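Local coordinates for putative methyl-accepting chemotaxis signal transduction protein (PDB 6W3S) that probably senses leucine or related chemical signals through a Cache-type extracellular sensor module as a chemotaxis receptor, at residues 38-43 and 155-160; 77-82 and 134-139; 177-182 and 236-241. All blocks are in the same frame, centred on the assembly; numbering follows the deposited sequence. Where two conformers were deposited one is given.

How the contacts relate
Contacts 1 and 2 belong to one sensor module and touch each other: their strands 152-162 and 80-84 are neighbours in one antiparallel sheet, both contacts reach the bound leucine, and contact 2 is nested within the loop closed by contact 1. Contact 3 lies across the centre of the chain, about 27 Å centre to centre from contact 1, in a second antiparallel sheet. Contacts 1 and 3 are buried; contact 2 is only partly so. Their chemistry differs with their place in the fold: contact 1 is helix-on-sheet apolar packing, contact 2 sets a loop against a strand entrance beside the ligand, and contact 3 pairs two strands through backbone hydrogen bonds. Helix 4-48 packs at contacts 1 and 3.

Contact 1. Residues 38-43 and 155-160; sequences SFTRAL and GVLGVD. With LEU (leucine), chain C.
L43 and T40 of the long helix 4-48 close over L157, while F39 and T40 close over V159, in the helix-on-sheet packing of a Cache sensor domain. The local axes approach to 9.5 Å and run 144° apart, and the two segments meet through side chains without a direct hydrogen bond. L43 CD2 meets L157 CD1 at 3.6 Å, one leucine branch crossing the other at a slant. The second branch of L157 turns to the helix backbone, with CD2 3.6 Å from T40 O. V159 splits its methyls: CG1 lies 3.7 Å from F39 CE1, whereas CG2 sits in the plane of that ring at its edge and 3.8 Å from T40 OG1. F39 reaches the strand because its CG is anti to the backbone N (chi1 170°), and the ring then meets Y72 of helix 58-76 edge-to-face. T40 OG1 is not left to the apolar layer, since it is hydrogen-bonded to N36 O one helical turn back. L157 and V159 point toward the helix, and D160, next along the strand, serves the ligand on the sheet's other side: its OD2 accepts a hydrogen bond from the amino N of the bound leucine at 2.8 Å.

Contact 2. Residues 77-82 and 134-139; sequences NALNVY and TVLKQY. With LEU (leucine), chain C.
L79 and N80, at the entrance to strand 80-84, receive V135, L136 and Q138 of the loop between strands 126-132 and 139-149, and this loop also forms a wall of the leucine site in the Cache sensor module. The loop starts at the ligand: T134 N donates to the carboxylate O of the bound leucine at 3.0 Å, almost straight at 176°. T134 OG1 lies close to the same oxygen, although its proton has another acceptor within reach. Y82, farther along the strand, flanks the ligand too, with the leucine CD1 3.7 Å above the plane of its ring and over the centre. V135 is shared between ligand and strand. Its CG2 lies near CB and CD1 of the ligand, and its CG1 is 3.9 Å from N80 OD1. L136 comes next and makes the largest contribution from the loop. With CG anti to its carbonyl carbon (chi1 -69°), its CD1 reaches both L79 CD1, at 3.7 Å, and N80 OD1, also at 3.7 Å. Beyond K137, Q138 returns to the strand entrance and lays its extended chain over L79, NE2 coming 3.7 Å from L79 CD1 on the more exposed side of the contact. The two ends of the N80 amide are treated differently. ND2 is hydrogen-bonded to D160 OD2 and D133 OD2, whereas OD1, buried against V135 and L136, has no polar partner in the model. The chemistry implies that N80 acts in the second shell: its N-H groups tie together two aspartates that each accept a hydrogen bond from the ligand, and aliphatic side chains cover its carbonyl.

Contact 3. Residues 177-182 and 236-241; sequences TFLFDQ and YTACIT
F178 and C239 face each other as an antiparallel hydrogen-bonded pair in a regular strand pairing of the chain's second antiparallel sheet, apart from the sheet that holds the leucine site. C239 CB comes over one face of the F178 ring, displaced toward its rim, 3.9 Å from the centroid and 23° off the normal, a CH-pi contact. F178 is brought there by chi1 of 49°, which places CG between the backbone N and the carbonyl carbon and tips the ring across to the partner strand. T241 CG2 approaches the same ring differently, at its edge, 3.9 Å from CZ. F180 meets the cysteine edge-on: C239 SG lies in the plane of its ring, 3.8 Å from CE2. The same sulfur lies obliquely to the F178 ring, 38° off its normal, and a disulfide to C230 holds it in place. On the opposite sheet face L179 places CD2 over the Y236 ring, 4.1 Å from the centroid, and its other branch, CD1, against A238 CB at 3.7 Å. F180 O lies in the plane of the Y236 ring at its edge. Between the two faces, the backbones of F178 and C239 exchange two N-H...O bonds, as do F180 and T237; the shortest is F180 N to T237 O at 2.7 Å. A water bridges D181 O and T237 OG1 where the pairing ends. Strand 177-180 lies between strands 186-189 and 236-243: L179, A238 and I240 pack on the long helix 4-48, while F180, T237 and C239 pack on helix 202-211.

Contact 1. Residues 38-43 and 155-160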
loop_
_atom_site.group_PDB
_atom_site.type_symbol
_atom_site.label_atom_id
_atom_site.label_comp_id
_atom_site.label_asym_id
_atom_site.label_seq_id
_atom_site.Cartn_x
_atom_site.Cartn_y
_atom_site.Cartn_z
ATOM N N SER A 38 1.743 11.576 -3.676
ATOM C CA SER A 38 2.282 12.903 -3.863
ATOM C C SER A 38 3.641 12.850 -4.558
ATOM O O SER A 38 3.961 13.641 -5.466
ATOM C CB SER A 38 2.367 13.605 -2.526
ATOM O OG SER A 38 1.066 13.898 -2.002
ATOM N N PHE A 39 4.494 11.936 -4.088
ATOM C CA PHE A 39 5.823 11.741 -4.663
ATOM C C PHE A 39 5.722 11.439 -6.171
ATOM O O PHE A 39 6.449 12.021 -6.966
ATOM C CB PHE A 39 6.495 10.599 -3.878
ATOM C CG PHE A 39 7.776 10.097 -4.492
ATOM C CD1 PHE A 39 7.772 9.005 -5.371
ATOM C CD2 PHE A 39 9.005 10.579 -4.064
ATOM C CE1 PHE A 39 8.955 8.535 -5.878
ATOM C CE2 PHE A 39 10.184 10.083 -4.571
ATOM C CZ PHE A 39 10.170 9.020 -5.432
ATOM N N THR A 40 4.838 10.497 -6.501
ATOM C CA THR A 40 4.688 10.083 -7.895
ATOM C C THR A 40 4.211 11.276 -8.762
ATOM O O THR A 40 4.666 11.471 -9.898
ATOM C CB THR A 40 3.719 8.891 -7.939
ATOM O OG1 THR A 40 4.261 7.831 -7.154
ATOM C CG2 THR A 40 3.504 8.430 -9.345
ATOM N N ARG A 41 3.271 12.054 -8.216
ATOM C CA ARG A 41 2.773 13.231 -8.906
ATOM C C ARG A 41 3.879 14.269 -9.150
ATOM O O ARG A 41 3.934 14.903 -10.218
ATOM C CB ARG A 41 1.605 13.801 -8.108
ATOM C CG ARG A 41 1.037 15.092 -8.647
ATOM C CD ARG A 41 -0.403 15.231 -8.206
ATOM N NE ARG A 41 -1.249 14.383 -9.048
ATOM C CZ ARG A 41 -1.963 13.327 -8.655
ATOM N NH1 ARG A 41 -2.143 13.034 -7.355
ATOM N NH2 ARG A 41 -2.550 12.568 -9.581
ATOM N N ALA A 42 4.722 14.481 -8.158
ATOM C CA ALA A 42 5.824 15.435 -8.293
ATOM C C ALA A 42 6.790 14.987 -9.386
ATOM O O ALA A 42 7.263 15.784 -10.191
ATOM C CB ALA A 42 6.532 15.613 -6.964
ATOM N N LEU A 43 7.046 13.690 -9.428
ATOM C CA LEU A 43 7.966 13.137 -10.412
ATOM C C LEU A 43 7.341 13.278 -11.818
ATOM O O LEU A 43 8.042 13.649 -12.761
ATOM C CB LEU A 43 8.263 11.681 -10.021
ATOM C CG LEU A 43 9.201 10.907 -10.946
ATOM C CD1 LEU A 43 10.451 11.660 -11.251
ATOM C CD2 LEU A 43 9.594 9.613 -10.247
ATOM N N GLY A 155 5.291 8.204 -21.539
ATOM C CA GLY A 155 5.395 6.849 -21.103
ATOM C C GLY A 155 4.685 6.675 -19.773
ATOM O O GLY A 155 3.991 7.578 -19.333
ATOM N N VAL A 156 4.853 5.486 -19.196
ATOM C CA VAL A 156 4.237 5.162 -17.937
ATOM C C VAL A 156 5.307 5.124 -16.833
ATOM O O VAL A 156 6.260 4.339 -16.864
ATOM C CB VAL A 156 3.480 3.798 -17.950
ATOM C CG1 VAL A 156 2.963 3.507 -16.547
ATOM C CG2 VAL A 156 2.367 3.829 -18.987
ATOM N N LEU A 157 5.176 6.050 -15.874
ATOM C CA LEU A 157 6.047 6.124 -14.695
ATOM C C LEU A 157 5.635 4.997 -13.738
ATOM O O LEU A 157 4.444 4.825 -13.477
ATOM C CB LEU A 157 5.863 7.490 -14.038
ATOM C CG LEU A 157 6.638 7.744 -12.764
ATOM C CD1 LEU A 157 8.128 7.768 -13.010
ATOM C CD2 LEU A 157 6.154 9.063 -12.158
ATOM N N GLY A 158 6.620 4.359 -13.118
ATOM C CA GLY A 158 6.373 3.443 -12.026
ATOM C C GLY A 158 7.319 3.667 -10.881
ATOM O O GLY A 158 8.499 3.969 -11.065
ATOM N N VAL A 159 6.773 3.508 -9.681
ATOM C CA VAL A 159 7.504 3.657 -8.427
ATOM C C VAL A 159 7.186 2.438 -7.566
ATOM O O VAL A 159 6.027 2.167 -7.259
ATOM C CB VAL A 159 7.059 4.959 -7.694
ATOM C CG1 VAL A 159 7.733 5.040 -6.304
ATOM C CG2 VAL A 159 7.385 6.185 -8.498
ATOM N N ASP A 160 8.239 1.673 -7.213
ATOM C CA ASP A 160 8.073 0.479 -6.402
ATOM C C ASP A 160 8.536 0.759 -4.977
ATOM O O ASP A 160 9.710 1.074 -4.738
ATOM C CB ASP A 160 8.929 -0.676 -6.930
ATOM C CG ASP A 160 8.546 -1.192 -8.290
ATOM O OD1 ASP A 160 7.451 -0.876 -8.812
ATOM O OD2 ASP A 160 9.360 -1.980 -8.840
HETATM N N LEU C . 8.293 -4.028 -10.387
HETATM C CA LEU C . 8.107 -3.917 -11.860
HETATM C C LEU C . 7.584 -5.285 -12.313
HETATM O O LEU C . 7.983 -6.324 -11.749
HETATM C CB LEU C . 9.436 -3.543 -12.498
HETATM C CG LEU C . 9.422 -3.152 -13.996
HETATM C CD1 LEU C . 10.622 -2.262 -14.312
HETATM C CD2 LEU C . 9.459 -4.411 -14.878
HETATM O OXT LEU C . 6.815 -5.337 -13.295
#

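Contact 2. Residues 77-82 and 134-139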
loop_
_atom_site.group_PDB
_atom_site.type_symbol
_atom_site.label_atom_id
_atom_site.label_comp_id
_atom_site.label_asym_id
_atom_site.label_seq_id
_atom_site.Cartn_x
_atom_site.Cartn_y
_atom_site.Cartn_z
ATOM N N ASN A 77 13.986 6.462 -0.742
ATOM C CA ASN A 77 14.481 5.084 -0.599
ATOM C C ASN A 77 13.487 4.098 -1.232
ATOM O O ASN A 77 13.150 3.045 -0.682
ATOM C CB ASN A 77 14.783 4.723 0.855
ATOM C CG ASN A 77 15.502 3.412 0.978
ATOM O OD1 ASN A 77 16.321 3.085 0.129
ATOM N ND2 ASN A 77 15.278 2.687 2.085
ATOM N N ALA A 78 13.048 4.421 -2.448
ATOM C CA ALA A 78 12.258 3.457 -3.208
ATOM C C ALA A 78 13.148 2.327 -3.725
ATOM O O ALA A 78 14.354 2.451 -3.781
ATOM C CB ALA A 78 11.581 4.135 -4.386
ATOM N N LEU A 79 12.541 1.210 -4.071
ATOM C CA LEU A 79 13.266 0.059 -4.587
ATOM C C LEU A 79 13.630 0.261 -6.063
ATOM O O LEU A 79 14.769 0.054 -6.443
ATOM C CB LEU A 79 12.436 -1.205 -4.403
ATOM C CG LEU A 79 13.293 -2.443 -4.602
ATOM C CD1 LEU A 79 14.384 -2.620 -3.518
ATOM C CD2 LEU A 79 12.406 -3.679 -4.638
ATOM N N ASN A 80 12.665 0.711 -6.870
ATOM C CA ASN A 80 12.861 0.948 -8.299
ATOM C C ASN A 80 12.010 2.148 -8.666
ATOM O O ASN A 80 10.902 2.321 -8.124
ATOM C CB ASN A 80 12.356 -0.196 -9.160
ATOM C CG ASN A 80 13.061 -1.493 -8.869
ATOM O OD1 ASN A 80 14.264 -1.626 -9.106
ATOM N ND2 ASN A 80 12.273 -2.499 -8.482
ATOM N N VAL A 81 12.524 2.968 -9.591
ATOM C CA VAL A 81 11.740 4.045 -10.183
ATOM C C VAL A 81 12.052 3.987 -11.684
ATOM O O VAL A 81 13.215 3.893 -12.058
ATOM C CB VAL A 81 12.081 5.420 -9.570
ATOM C CG1 VAL A 81 11.362 6.553 -10.283
ATOM C CG2 VAL A 81 11.870 5.475 -8.060
ATOM N N TYR A 82 11.018 4.093 -12.524
ATOM C CA TYR A 82 11.223 3.757 -13.924
ATOM C C TYR A 82 10.185 4.439 -14.813
ATOM O O TYR A 82 9.105 4.813 -14.364
ATOM C CB TYR A 82 11.223 2.195 -14.126
ATOM C CG TYR A 82 10.101 1.439 -13.425
ATOM C CD1 TYR A 82 10.288 0.980 -12.117
ATOM C CD2 TYR A 82 8.881 1.177 -14.023
ATOM C CE1 TYR A 82 9.296 0.284 -11.450
ATOM C CE2 TYR A 82 7.872 0.486 -13.381
ATOM C CZ TYR A 82 8.099 0.013 -12.079
ATOM O OH TYR A 82 7.102 -0.698 -11.467
ATOM N N THR A 134 10.004 -8.173 -10.418
ATOM C CA THR A 134 10.872 -8.976 -11.260
ATOM C C THR A 134 12.346 -8.536 -11.281
ATOM O O THR A 134 13.247 -9.343 -11.607
ATOM C CB THR A 134 10.289 -9.088 -12.674
ATOM O OG1 THR A 134 10.223 -7.830 -13.332
ATOM C CG2 THR A 134 8.971 -9.707 -12.667
ATOM N N VAL A 135 12.605 -7.277 -10.923
ATOM C CA VAL A 135 13.975 -6.769 -10.986
ATOM C C VAL A 135 14.810 -7.211 -9.775
ATOM O O VAL A 135 15.863 -7.834 -9.890
ATOM C CB VAL A 135 13.994 -5.227 -11.157
ATOM C CG1 VAL A 135 15.426 -4.703 -11.153
ATOM C CG2 VAL A 135 13.284 -4.807 -12.440
ATOM N N LEU A 136 14.292 -6.911 -8.598
ATOM C CA LEU A 136 15.018 -7.152 -7.370
ATOM C C LEU A 136 14.406 -8.238 -6.495
ATOM O O LEU A 136 14.924 -8.534 -5.420
ATOM C CB LEU A 136 15.262 -5.860 -6.595
ATOM C CG LEU A 136 16.244 -4.867 -7.241
ATOM C CD1 LEU A 136 16.279 -3.488 -6.599
ATOM C CD2 LEU A 136 17.663 -5.396 -7.241
ATOM N N LYS A 137 13.284 -8.809 -6.918
ATOM C CA LYS A 137 12.770 -10.013 -6.270
ATOM C C LYS A 137 12.425 -9.732 -4.794
ATOM O O LYS A 137 12.713 -10.504 -3.875
ATOM C CB LYS A 137 13.726 -11.191 -6.421
ATOM C CG LYS A 137 14.112 -11.509 -7.856
ATOM C CD LYS A 137 12.919 -11.926 -8.686
ATOM C CE LYS A 137 13.393 -12.447 -10.036
ATOM N NZ LYS A 137 12.204 -12.854 -10.839
ATOM N N GLN A 138 11.825 -8.563 -4.584
ATOM C CA GLN A 138 11.180 -8.208 -3.310
ATOM C C GLN A 138 9.718 -7.893 -3.557
ATOM O O GLN A 138 9.352 -7.469 -4.651
ATOM C CB GLN A 138 11.853 -6.989 -2.683
ATOM C CG GLN A 138 13.290 -7.270 -2.300
ATOM C CD GLN A 138 13.941 -6.109 -1.601
ATOM O OE1 GLN A 138 13.297 -5.405 -0.827
ATOM N NE2 GLN A 138 15.211 -5.883 -1.899
ATOM N N TYR A 139 8.879 -8.081 -2.546
ATOM C CA TYR A 139 7.470 -7.738 -2.663
ATOM C C TYR A 139 7.343 -6.212 -2.586
ATOM O O TYR A 139 7.905 -5.563 -1.671
ATOM C CB TYR A 139 6.651 -8.434 -1.587
ATOM C CG TYR A 139 6.513 -9.895 -1.852
ATOM C CD1 TYR A 139 5.518 -10.356 -2.681
ATOM C CD2 TYR A 139 7.433 -10.811 -1.345
ATOM C CE1 TYR A 139 5.438 -11.691 -3.025
ATOM C CE2 TYR A 139 7.372 -12.145 -1.695
ATOM C CZ TYR A 139 6.384 -12.586 -2.518
ATOM O OH TYR A 139 6.379 -13.919 -2.879
HETATM N N LEU C . 8.293 -4.028 -10.387
HETATM C CA LEU C . 8.107 -3.917 -11.860
HETATM C C LEU C . 7.584 -5.285 -12.313
HETATM O O LEU C . 7.983 -6.324 -11.749
HETATM C CB LEU C . 9.436 -3.543 -12.498
HETATM C CG LEU C . 9.422 -3.152 -13.996
HETATM C CD1 LEU C . 10.622 -2.262 -14.312
HETATM C CD2 LEU C . 9.459 -4.411 -14.878
HETATM O OXT LEU C . 6.815 -5.337 -13.295
#

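Contact 3. Residues 177-182 and 236-241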
loop_
_atom_site.group_PDB
_atom_site.type_symbol
_atom_site.label_atom_id
_atom_site.label_comp_id
_atom_site.label_asym_id
_atom_site.label_seq_id
_atom_site.Cartn_x
_atom_site.Cartn_y
_atom_site.Cartn_z
ATOM N N THR A 177 -4.098 -4.521 16.322
ATOM C CA THR A 177 -4.619 -4.186 15.016
ATOM C C THR A 177 -3.908 -5.013 13.945
ATOM O O THR A 177 -2.787 -5.475 14.113
ATOM C CB THR A 177 -4.468 -2.663 14.694
ATOM O OG1 THR A 177 -3.101 -2.300 14.716
ATOM C CG2 THR A 177 -5.331 -1.816 15.600
ATOM N N PHE A 178 -4.602 -5.202 12.833
ATOM C CA PHE A 178 -4.125 -6.063 11.759
ATOM C C PHE A 178 -4.841 -5.691 10.472
ATOM O O PHE A 178 -5.867 -5.038 10.506
ATOM C CB PHE A 178 -4.173 -7.550 12.105
ATOM C CG PHE A 178 -5.469 -8.035 12.679
ATOM C CD1 PHE A 178 -5.754 -7.828 14.034
ATOM C CD2 PHE A 178 -6.361 -8.779 11.909
ATOM C CE1 PHE A 178 -6.910 -8.316 14.558
ATOM C CE2 PHE A 178 -7.529 -9.277 12.464
ATOM C CZ PHE A 178 -7.778 -9.073 13.806
ATOM N N LEU A 179 -4.241 -6.077 9.353
ATOM C CA LEU A 179 -4.706 -5.696 8.044
ATOM C C LEU A 179 -4.763 -6.923 7.162
ATOM O O LEU A 179 -3.819 -7.722 7.132
ATOM C CB LEU A 179 -3.697 -4.694 7.480
ATOM C CG LEU A 179 -4.083 -3.763 6.384
ATOM C CD1 LEU A 179 -5.153 -2.833 6.924
ATOM C CD2 LEU A 179 -2.863 -2.988 5.927
ATOM N N PHE A 180 -5.897 -7.096 6.491
ATOM C CA PHE A 180 -6.059 -8.051 5.399
ATOM C C PHE A 180 -5.935 -7.365 4.045
ATOM O O PHE A 180 -6.391 -6.243 3.880
ATOM C CB PHE A 180 -7.452 -8.704 5.460
ATOM C CG PHE A 180 -7.715 -9.456 6.740
ATOM C CD1 PHE A 180 -7.338 -10.780 6.869
ATOM C CD2 PHE A 180 -8.331 -8.850 7.817
ATOM C CE1 PHE A 180 -7.556 -11.489 8.037
ATOM C CE2 PHE A 180 -8.572 -9.548 8.963
ATOM C CZ PHE A 180 -8.219 -10.873 9.077
ATOM N N ASP A 181 -5.397 -8.083 3.049
ATOM C CA ASP A 181 -5.346 -7.629 1.673
ATOM C C ASP A 181 -6.668 -7.886 0.957
ATOM O O ASP A 181 -7.648 -8.303 1.580
ATOM C CB ASP A 181 -4.142 -8.252 0.958
ATOM C CG ASP A 181 -4.259 -9.758 0.715
ATOM O OD1 ASP A 181 -5.382 -10.315 0.767
ATOM O OD2 ASP A 181 -3.183 -10.358 0.443
ATOM N N GLN A 182 -6.708 -7.581 -0.343
ATOM C CA GLN A 182 -7.949 -7.649 -1.125
ATOM C C GLN A 182 -8.520 -9.065 -1.258
ATOM O O GLN A 182 -9.713 -9.242 -1.517
ATOM C CB GLN A 182 -7.727 -7.046 -2.522
ATOM C CG GLN A 182 -6.835 -7.889 -3.413
ATOM C CD GLN A 182 -6.644 -7.325 -4.821
ATOM O OE1 GLN A 182 -6.911 -6.145 -5.093
ATOM N NE2 GLN A 182 -6.078 -8.152 -5.703
ATOM N N TYR A 236 -7.980 -2.933 1.394
ATOM C CA TYR A 236 -7.616 -3.655 2.589
ATOM C C TYR A 236 -8.764 -3.645 3.596
ATOM O O TYR A 236 -9.689 -2.852 3.505
ATOM C CB TYR A 236 -6.432 -3.029 3.313
ATOM C CG TYR A 236 -5.175 -2.893 2.589
ATOM C CD1 TYR A 236 -4.276 -3.936 2.515
ATOM C CD2 TYR A 236 -4.853 -1.688 2.010
ATOM C CE1 TYR A 236 -3.059 -3.790 1.889
ATOM C CE2 TYR A 236 -3.613 -1.499 1.468
ATOM C CZ TYR A 236 -2.779 -2.576 1.290
ATOM O OH TYR A 236 -1.535 -2.191 0.920
ATOM N N THR A 237 -8.703 -4.574 4.541
ATOM C CA THR A 237 -9.618 -4.570 5.679
ATOM C C THR A 237 -8.773 -4.478 6.939
ATOM O O THR A 237 -7.881 -5.314 7.144
ATOM C CB THR A 237 -10.485 -5.823 5.748
ATOM O OG1 THR A 237 -11.242 -5.933 4.547
ATOM C CG2 THR A 237 -11.396 -5.754 6.953
ATOM N N ALA A 238 -8.954 -3.385 7.701
ATOM C CA ALA A 238 -8.269 -3.222 8.972
ATOM C C ALA A 238 -9.171 -3.650 10.115
ATOM O O ALA A 238 -10.338 -3.297 10.123
ATOM C CB ALA A 238 -7.894 -1.762 9.175
ATOM N N CYS A 239 -8.606 -4.347 11.097
ATOM C CA CYS A 239 -9.369 -4.842 12.251
ATOM C C CYS A 239 -8.599 -4.617 13.533
ATOM O O CYS A 239 -7.362 -4.471 13.553
ATOM C CB CYS A 239 -9.612 -6.363 12.125
ATOM S SG CYS A 239 -10.609 -6.853 10.682
ATOM N N ILE A 240 -9.376 -4.595 14.608
ATOM C CA ILE A 240 -8.827 -4.658 15.974
ATOM C C ILE A 240 -9.677 -5.620 16.787
ATOM O O ILE A 240 -10.888 -5.731 16.525
ATOM C CB ILE A 240 -8.854 -3.245 16.612
ATOM C CG1 ILE A 240 -8.038 -3.196 17.910
ATOM C CG2 ILE A 240 -10.272 -2.746 16.799
ATOM C CD1 ILE A 240 -7.751 -1.785 18.439
ATOM N N THR A 241 -9.037 -6.403 17.653
ATOM C CA THR A 241 -9.787 -7.234 18.589
ATOM C C THR A 241 -9.155 -7.177 19.973
ATOM O O THR A 241 -7.945 -6.906 20.095
ATOM C CB THR A 241 -9.920 -8.693 18.148
ATOM O OG1 THR A 241 -8.654 -9.353 18.306
ATOM C CG2 THR A 241 -10.377 -8.792 16.721
HETATM O O HOH W 1 -9.933 -6.759 2.287
#